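Local coordinates for protein MAU2 chromatid cohesion factor homolog (Saccharomyces cerevisiae, PDB 4XDN) that forms a complex with Scc2 that is required for cohesin to associate with chromosomes, and so takes part in sister chromatid cohesion, at residues Ser111-Leu116 / Arg131-Leu136; Val448-Leu453 / Lys488-Thr493; Tyr584-Lys589 / Gly608-Met613. One frame throughout, in Å; residues are numbered along the deposited sequence.

Contact 1. Residues Ser111-Leu116 / Arg131-Leu136; sequences SLKERL and RCEFLL. With SO4 (sulfate ion), chain D.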
# COMPACT_ATOMS: atom_id res chain seq x y z
N SER A 111 -17.20 27.12 -17.95
CA SER A 111 -17.54 28.49 -18.34
C SER A 111 -16.28 29.31 -18.54
O SER A 111 -16.14 30.02 -19.53
CB SER A 111 -18.44 29.15 -17.30
OG SER A 111 -19.72 28.55 -17.28
N LEU A 112 -15.36 29.21 -17.59
CA LEU A 112 -14.10 29.94 -17.66
C LEU A 112 -13.32 29.56 -18.91
O LEU A 112 -12.81 30.42 -19.63
CB LEU A 112 -13.25 29.68 -16.42
CG LEU A 112 -11.91 30.42 -16.34
CD1 LEU A 112 -12.13 31.93 -16.29
CD2 LEU A 112 -11.12 29.95 -15.14
N LYS A 113 -13.24 28.26 -19.17
CA LYS A 113 -12.53 27.74 -20.33
C LYS A 113 -13.03 28.36 -21.63
O LYS A 113 -12.24 28.84 -22.44
CB LYS A 113 -12.66 26.21 -20.39
CG LYS A 113 -12.06 25.57 -21.63
CD LYS A 113 -12.31 24.08 -21.67
CE LYS A 113 -12.03 23.50 -23.05
NZ LYS A 113 -12.24 22.03 -23.10
N GLU A 114 -14.35 28.35 -21.82
CA GLU A 114 -14.94 28.89 -23.04
C GLU A 114 -14.69 30.39 -23.18
O GLU A 114 -14.50 30.89 -24.29
CB GLU A 114 -16.45 28.61 -23.06
CG GLU A 114 -17.18 29.28 -24.22
CD GLU A 114 -18.61 28.81 -24.37
OE1 GLU A 114 -19.08 28.02 -23.51
OE2 GLU A 114 -19.28 29.22 -25.34
N ARG A 115 -14.66 31.10 -22.06
CA ARG A 115 -14.40 32.53 -22.09
C ARG A 115 -12.95 32.80 -22.48
O ARG A 115 -12.66 33.69 -23.27
CB ARG A 115 -14.72 33.19 -20.75
CG ARG A 115 -14.85 34.70 -20.85
CD ARG A 115 -14.67 35.40 -19.51
NE ARG A 115 -14.66 36.85 -19.68
CZ ARG A 115 -14.29 37.72 -18.74
NH1 ARG A 115 -13.89 37.29 -17.55
NH2 ARG A 115 -14.32 39.02 -18.99
N LEU A 116 -12.04 32.02 -21.90
CA LEU A 116 -10.62 32.15 -22.21
C LEU A 116 -10.34 31.91 -23.69
O LEU A 116 -9.54 32.61 -24.31
CB LEU A 116 -9.79 31.18 -21.36
CG LEU A 116 -9.74 31.45 -19.86
CD1 LEU A 116 -9.04 30.31 -19.14
CD2 LEU A 116 -9.06 32.77 -19.56
N ARG A 131 -4.80 24.90 -17.04
CA ARG A 131 -5.18 24.67 -15.65
C ARG A 131 -6.66 24.29 -15.58
O ARG A 131 -7.05 23.46 -14.76
CB ARG A 131 -4.89 25.89 -14.78
CG ARG A 131 -5.05 25.58 -13.29
CD ARG A 131 -4.37 26.60 -12.40
NE ARG A 131 -4.14 26.04 -11.07
CZ ARG A 131 -5.09 25.87 -10.16
NH1 ARG A 131 -6.34 26.22 -10.43
NH2 ARG A 131 -4.79 25.35 -8.98
N CYS A 132 -7.47 24.89 -16.45
CA CYS A 132 -8.87 24.51 -16.57
C CYS A 132 -8.97 23.03 -16.91
O CYS A 132 -9.79 22.31 -16.34
CB CYS A 132 -9.59 25.35 -17.63
SG CYS A 132 -9.94 27.07 -17.17
N GLU A 133 -8.13 22.57 -17.83
CA GLU A 133 -8.14 21.18 -18.26
C GLU A 133 -7.66 20.26 -17.14
O GLU A 133 -8.16 19.15 -16.98
CB GLU A 133 -7.27 20.99 -19.50
CG GLU A 133 -7.80 21.69 -20.76
CD GLU A 133 -9.12 21.13 -21.24
OE1 GLU A 133 -9.44 19.96 -20.93
OE2 GLU A 133 -9.86 21.87 -21.93
N PHE A 134 -6.68 20.73 -16.37
CA PHE A 134 -6.15 19.95 -15.26
C PHE A 134 -7.22 19.76 -14.19
O PHE A 134 -7.41 18.67 -13.67
CB PHE A 134 -4.91 20.62 -14.68
CG PHE A 134 -4.09 19.72 -13.81
CD1 PHE A 134 -3.17 18.84 -14.38
CD2 PHE A 134 -4.22 19.74 -12.43
CE1 PHE A 134 -2.41 18.01 -13.59
CE2 PHE A 134 -3.45 18.90 -11.64
CZ PHE A 134 -2.55 18.03 -12.22
N LEU A 135 -7.94 20.84 -13.87
CA LEU A 135 -9.04 20.75 -12.93
C LEU A 135 -10.13 19.82 -13.45
O LEU A 135 -10.69 19.03 -12.70
CB LEU A 135 -9.62 22.14 -12.64
CG LEU A 135 -8.71 23.10 -11.88
CD1 LEU A 135 -9.32 24.50 -11.84
CD2 LEU A 135 -8.44 22.60 -10.48
N LEU A 136 -10.42 19.93 -14.74
CA LEU A 136 -11.50 19.16 -15.36
C LEU A 136 -11.17 17.67 -15.49
O LEU A 136 -12.05 16.82 -15.36
CB LEU A 136 -11.81 19.73 -16.75
CG LEU A 136 -13.17 20.37 -17.05
CD1 LEU A 136 -13.76 21.14 -15.88
CD2 LEU A 136 -13.03 21.30 -18.25
S SO4 D . -16.20 38.75 -22.55
O1 SO4 D . -15.95 37.46 -21.92
O2 SO4 D . -15.25 39.73 -22.05
O3 SO4 D . -16.04 38.62 -24.00
O4 SO4 D . -17.56 39.18 -22.25

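Contact 2. Residues Val448-Leu453 / Lys488-Thr493; sequences VKMISL and KLLQET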
# COMPACT_ATOMS: atom_id res chain seq x y z
N VAL A 448 -2.95 -12.38 -0.14
CA VAL A 448 -3.80 -12.99 0.87
C VAL A 448 -4.54 -14.18 0.27
O VAL A 448 -4.65 -15.23 0.90
CB VAL A 448 -4.81 -11.98 1.44
CG1 VAL A 448 -5.84 -12.67 2.34
CG2 VAL A 448 -4.08 -10.88 2.20
N LYS A 449 -5.05 -14.01 -0.95
CA LYS A 449 -5.72 -15.09 -1.66
C LYS A 449 -4.82 -16.30 -1.77
O LYS A 449 -5.26 -17.44 -1.61
CB LYS A 449 -6.14 -14.63 -3.06
CG LYS A 449 -7.34 -13.71 -3.09
CD LYS A 449 -7.77 -13.43 -4.52
CE LYS A 449 -9.07 -12.65 -4.56
NZ LYS A 449 -9.59 -12.51 -5.95
N MET A 450 -3.54 -16.06 -2.04
CA MET A 450 -2.60 -17.14 -2.28
C MET A 450 -2.18 -17.83 -0.98
O MET A 450 -2.00 -19.05 -0.96
CB MET A 450 -1.37 -16.61 -3.01
CG MET A 450 -1.63 -16.36 -4.50
SD MET A 450 -0.12 -16.19 -5.47
CE MET A 450 0.61 -17.80 -5.21
N ILE A 451 -2.02 -17.06 0.09
CA ILE A 451 -1.77 -17.64 1.40
C ILE A 451 -2.94 -18.55 1.76
O ILE A 451 -2.74 -19.66 2.27
CB ILE A 451 -1.60 -16.55 2.49
CG1 ILE A 451 -0.29 -15.78 2.27
CG2 ILE A 451 -1.61 -17.17 3.90
CD1 ILE A 451 -0.13 -14.56 3.15
N SER A 452 -4.15 -18.09 1.47
CA SER A 452 -5.35 -18.86 1.74
C SER A 452 -5.38 -20.15 0.91
O SER A 452 -5.75 -21.21 1.41
CB SER A 452 -6.60 -18.03 1.45
OG SER A 452 -6.61 -16.83 2.22
N LEU A 453 -4.97 -20.05 -0.35
CA LEU A 453 -4.99 -21.20 -1.24
C LEU A 453 -3.92 -22.22 -0.87
O LEU A 453 -4.14 -23.43 -1.00
CB LEU A 453 -4.81 -20.76 -2.70
CG LEU A 453 -6.01 -20.11 -3.38
CD1 LEU A 453 -5.61 -19.53 -4.73
CD2 LEU A 453 -7.15 -21.10 -3.54
N LYS A 488 -1.87 -19.92 -11.23
CA LYS A 488 -2.40 -18.84 -12.03
C LYS A 488 -2.13 -17.48 -11.40
O LYS A 488 -1.66 -16.56 -12.07
CB LYS A 488 -3.91 -19.03 -12.24
CG LYS A 488 -4.54 -17.99 -13.17
CD LYS A 488 -5.74 -18.58 -13.90
CE LYS A 488 -6.32 -17.58 -14.90
NZ LYS A 488 -7.00 -16.44 -14.21
N LEU A 489 -2.42 -17.35 -10.11
CA LEU A 489 -2.21 -16.10 -9.40
C LEU A 489 -0.72 -15.80 -9.25
O LEU A 489 -0.29 -14.65 -9.38
CB LEU A 489 -2.87 -16.14 -8.02
CG LEU A 489 -4.40 -16.26 -8.00
CD1 LEU A 489 -4.90 -16.44 -6.58
CD2 LEU A 489 -5.05 -15.04 -8.64
N LEU A 490 0.07 -16.83 -8.97
CA LEU A 490 1.51 -16.66 -8.78
C LEU A 490 2.17 -16.10 -10.03
O LEU A 490 3.11 -15.31 -9.95
CB LEU A 490 2.17 -17.99 -8.41
CG LEU A 490 3.65 -17.95 -8.01
CD1 LEU A 490 3.93 -16.93 -6.90
CD2 LEU A 490 4.11 -19.33 -7.57
N GLN A 491 1.66 -16.50 -11.19
CA GLN A 491 2.29 -16.18 -12.46
C GLN A 491 2.07 -14.72 -12.87
O GLN A 491 2.77 -14.21 -13.74
CB GLN A 491 1.75 -17.12 -13.54
CG GLN A 491 2.57 -17.14 -14.82
CD GLN A 491 2.17 -18.28 -15.75
OE1 GLN A 491 1.44 -19.19 -15.36
NE2 GLN A 491 2.66 -18.23 -16.98
N GLU A 492 1.11 -14.06 -12.23
CA GLU A 492 0.80 -12.66 -12.54
C GLU A 492 1.13 -11.73 -11.37
O GLU A 492 0.68 -10.58 -11.33
CB GLU A 492 -0.68 -12.52 -12.92
CG GLU A 492 -1.66 -13.03 -11.87
CD GLU A 492 -3.09 -13.11 -12.39
OE1 GLU A 492 -3.28 -13.31 -13.61
OE2 GLU A 492 -4.03 -12.97 -11.58
N THR A 493 1.94 -12.22 -10.43
CA THR A 493 2.44 -11.41 -9.32
C THR A 493 3.96 -11.48 -9.25
O THR A 493 4.57 -12.33 -9.90
CB THR A 493 1.86 -11.87 -7.97
OG1 THR A 493 2.22 -13.23 -7.72
CG2 THR A 493 0.34 -11.74 -7.96

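Contact 3. Residues Tyr584-Lys589 / Gly608-Met613; sequences YAISAK and GIWHLM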
# COMPACT_ATOMS: atom_id res chain seq x y z
N TYR A 584 22.83 -37.56 9.14
CA TYR A 584 22.69 -37.50 10.59
C TYR A 584 22.80 -36.07 11.11
O TYR A 584 22.02 -35.64 11.96
CB TYR A 584 23.74 -38.38 11.28
CG TYR A 584 23.72 -38.26 12.78
CD1 TYR A 584 22.88 -39.06 13.55
CD2 TYR A 584 24.54 -37.36 13.44
CE1 TYR A 584 22.85 -38.96 14.93
CE2 TYR A 584 24.52 -37.25 14.82
CZ TYR A 584 23.68 -38.05 15.55
OH TYR A 584 23.66 -37.94 16.93
N ALA A 585 23.79 -35.34 10.61
CA ALA A 585 24.04 -33.98 11.06
C ALA A 585 22.86 -33.07 10.73
O ALA A 585 22.47 -32.22 11.53
CB ALA A 585 25.31 -33.44 10.42
N ILE A 586 22.28 -33.27 9.55
CA ILE A 586 21.14 -32.48 9.11
C ILE A 586 19.88 -32.83 9.90
O ILE A 586 19.14 -31.94 10.33
CB ILE A 586 20.86 -32.69 7.60
CG1 ILE A 586 22.06 -32.21 6.78
CG2 ILE A 586 19.61 -31.94 7.17
CD1 ILE A 586 22.12 -32.81 5.40
N SER A 587 19.64 -34.12 10.10
CA SER A 587 18.47 -34.57 10.84
C SER A 587 18.54 -34.09 12.28
O SER A 587 17.53 -33.67 12.85
CB SER A 587 18.35 -36.09 10.79
OG SER A 587 19.54 -36.70 11.25
N ALA A 588 19.73 -34.13 12.86
CA ALA A 588 19.93 -33.66 14.23
C ALA A 588 19.59 -32.18 14.33
O ALA A 588 18.93 -31.74 15.27
CB ALA A 588 21.35 -33.91 14.68
N LYS A 589 20.05 -31.41 13.34
CA LYS A 589 19.85 -29.97 13.34
C LYS A 589 18.38 -29.63 13.16
O LYS A 589 17.84 -28.79 13.86
CB LYS A 589 20.69 -29.31 12.24
CG LYS A 589 20.65 -27.79 12.24
CD LYS A 589 21.26 -27.21 13.50
CE LYS A 589 21.27 -25.69 13.46
NZ LYS A 589 21.88 -25.11 14.68
N GLY A 608 11.57 -36.30 14.10
CA GLY A 608 12.12 -37.20 15.09
C GLY A 608 12.15 -38.64 14.60
O GLY A 608 13.11 -39.37 14.87
N ILE A 609 11.10 -39.05 13.90
CA ILE A 609 11.05 -40.39 13.33
C ILE A 609 12.21 -40.58 12.37
O ILE A 609 12.88 -41.61 12.38
CB ILE A 609 9.72 -40.66 12.59
CG1 ILE A 609 8.54 -40.57 13.56
CG2 ILE A 609 9.74 -42.04 11.92
CD1 ILE A 609 7.18 -40.63 12.89
N TRP A 610 12.45 -39.57 11.54
CA TRP A 610 13.52 -39.60 10.56
C TRP A 610 14.88 -39.70 11.24
O TRP A 610 15.73 -40.50 10.86
CB TRP A 610 13.46 -38.36 9.66
CG TRP A 610 14.59 -38.27 8.69
CD1 TRP A 610 15.13 -39.28 7.95
CD2 TRP A 610 15.32 -37.09 8.35
NE1 TRP A 610 16.15 -38.80 7.17
CE2 TRP A 610 16.29 -37.46 7.39
CE3 TRP A 610 15.26 -35.75 8.76
CZ2 TRP A 610 17.18 -36.54 6.84
CZ3 TRP A 610 16.14 -34.85 8.20
CH2 TRP A 610 17.09 -35.25 7.26
N HIS A 611 15.07 -38.87 12.26
CA HIS A 611 16.34 -38.84 12.98
C HIS A 611 16.59 -40.16 13.71
O HIS A 611 17.73 -40.62 13.78
CB HIS A 611 16.37 -37.68 13.97
CG HIS A 611 17.70 -37.50 14.63
ND1 HIS A 611 18.83 -37.14 13.93
CD2 HIS A 611 18.09 -37.66 15.91
CE1 HIS A 611 19.86 -37.07 14.76
NE2 HIS A 611 19.44 -37.38 15.97
N LEU A 612 15.53 -40.77 14.24
CA LEU A 612 15.65 -42.06 14.91
C LEU A 612 16.17 -43.13 13.96
O LEU A 612 16.99 -43.97 14.35
CB LEU A 612 14.31 -42.49 15.50
CG LEU A 612 14.27 -43.88 16.15
CD1 LEU A 612 15.25 -43.98 17.31
CD2 LEU A 612 12.86 -44.23 16.61
N MET A 613 15.70 -43.11 12.72
CA MET A 613 16.17 -44.06 11.71
C MET A 613 17.66 -43.89 11.50
O MET A 613 18.42 -44.86 11.55
CB MET A 613 15.44 -43.87 10.38
CG MET A 613 13.94 -44.10 10.43
SD MET A 613 13.49 -45.67 11.19
CE MET A 613 12.38 -45.10 12.49

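Contact 1. Residues Ser111-Leu116 / Arg131-Leu136
K113 NZ meets E133 OE2 at 2.7 Å, a salt bridge that ties together two consecutive helices, 102-119 and 126-144, of an alpha-solenoid. The two run nearly antiparallel, at 157°, with the axes of the short segments 10.0 Å apart. K113 gets its amine across by staying straight: CG lies anti to the backbone N (chi1 175°) and the rest of the chain is extended. E133 bends at chi2 instead, and its carboxylate meets the amine. OE2 receives the amine on its syn lone pair, on the side of the other carboxylate oxygen, and F179 of helix 170-189 packs against this glutamate.

Below the ion pair the contact is apolar and built round one thiol. C132 SG sits 3.7 Å from L112 CD2 and 3.9 Å from L116 CD1, so one sulfur touches two leucines one helical turn apart. Both leucines also rest on helix 81-98, L112 on F89 and L116 on S85, and L116 touches I129 of helix 126-144 as well.

R115 points off the contact. D84 and the carbonyl of L79 hold its guanidinium from within the protein, while its edge binds a sulfate, probably from the crystallisation liquor: R115 NE gives a bond of 2.7 Å to sulfate O1, and R115 NH2 a longer one of 3.3 Å to sulfate O2.

Contact 2. Residues Val448-Leu453 / Lys488-Thr493
M450 reaches across to L489 and L490, and its side chain can be followed outward. CB leaves the helix toward the other segment, with CG turned anti to the carbonyl carbon (chi1 -76°), and the first touch comes at CG, which lies 3.7 Å from L489 CB. The two side chains run past one another head to tail here, so M450 CG also meets the L489 CD1 branch, at 3.9 Å. One atom further, M450 SD rests over the backbone of the second helix, 3.7 Å from L490 CA. The chain then bends at chi3 (62°), which drops the methyl onto the next leucine: M450 CE lies 3.6 Å from L490 CB and 3.8 Å from L490 CD1, with the two side chains at about a right angle.

The segments belong to helices 446-466 and 472-490, neighbours in sequence that pair as a helical hairpin in the solenoid. V486, one turn before L490, and W501 of helix 499-513 also pack on M450, so this side chain is packed against both helix 472-490 and helix 499-513. One turn along from M450, L453 uses its CD1 branch to meet L489 CD1 at 3.7 Å, again crossing at about a right angle. K449 contributes only its CB, lying against that same L489 methyl.

After L490 the chain makes a type I turn to T493. T493 OG1 donates to L490 O over 3.2 Å, approaching from above the carbonyl plane.

Contact 3. Residues Tyr584-Lys589 / Gly608-Met613
S587 and H611 are brought together by their first torsions. The imidazole swings out with CG anti to the backbone N (chi1 -173°), while S587 holds OG between its own backbone N and carbonyl carbon (chi1 55°). H611 ND1 then donates to S587 OG over 2.8 Å, with the oxygen almost exactly in the imidazole plane. That bond, with the packing around the ring, helps to hold its rotation. The carbonyls of I583 and Y584 both lie within reach of the serine hydroxyl, so the buried oxygen has partners on both helices.

W610 lies against the other side of S587. Its six-membered ring is covered by the serine methylene in a CH-pi contact, S587 CB standing 3.7 Å from the ring centroid, and I586 CG2 comes to the indole edge, 4.2 Å from W610 CH2. Beyond ND1, H611 CE1 touches two groups, A588 CB at 3.5 Å and Y584 CE1, also at 3.5 Å. The tyrosine and histidine rings meet obliquely, their planes at 36°.

The helices come close at S587, whose CA lies 5.2 Å from H611 CA. The segments belong to helices 580-593 and 601-618, a near-antiparallel pair of the solenoid. T627 of helix 621-638 packs on H611, Y570 of helix 562-575 meets W610 edge-to-face, and I609, L612 and M613 face the chain of another protein.

How the contacts relate
The three contacts follow one another along the chain, each closing before the next opens, and each joins two helices adjacent in sequence: 102-119 with 126-144, 446-466 with 472-490, and 580-593 with 601-618. They share no helix and do not touch. Contact centres lie about 45 Å apart between contacts 1 and 2 and about 34 Å between contacts 2 and 3, while the centres of contacts 1 and 3 stand about 75 Å apart on opposite sides of the chain's centre. Together they sample an elongated, mostly helical solenoid. The chain of another protein, probably Scc2, comes within reach of all three, consistent with a partner bound along much of its length.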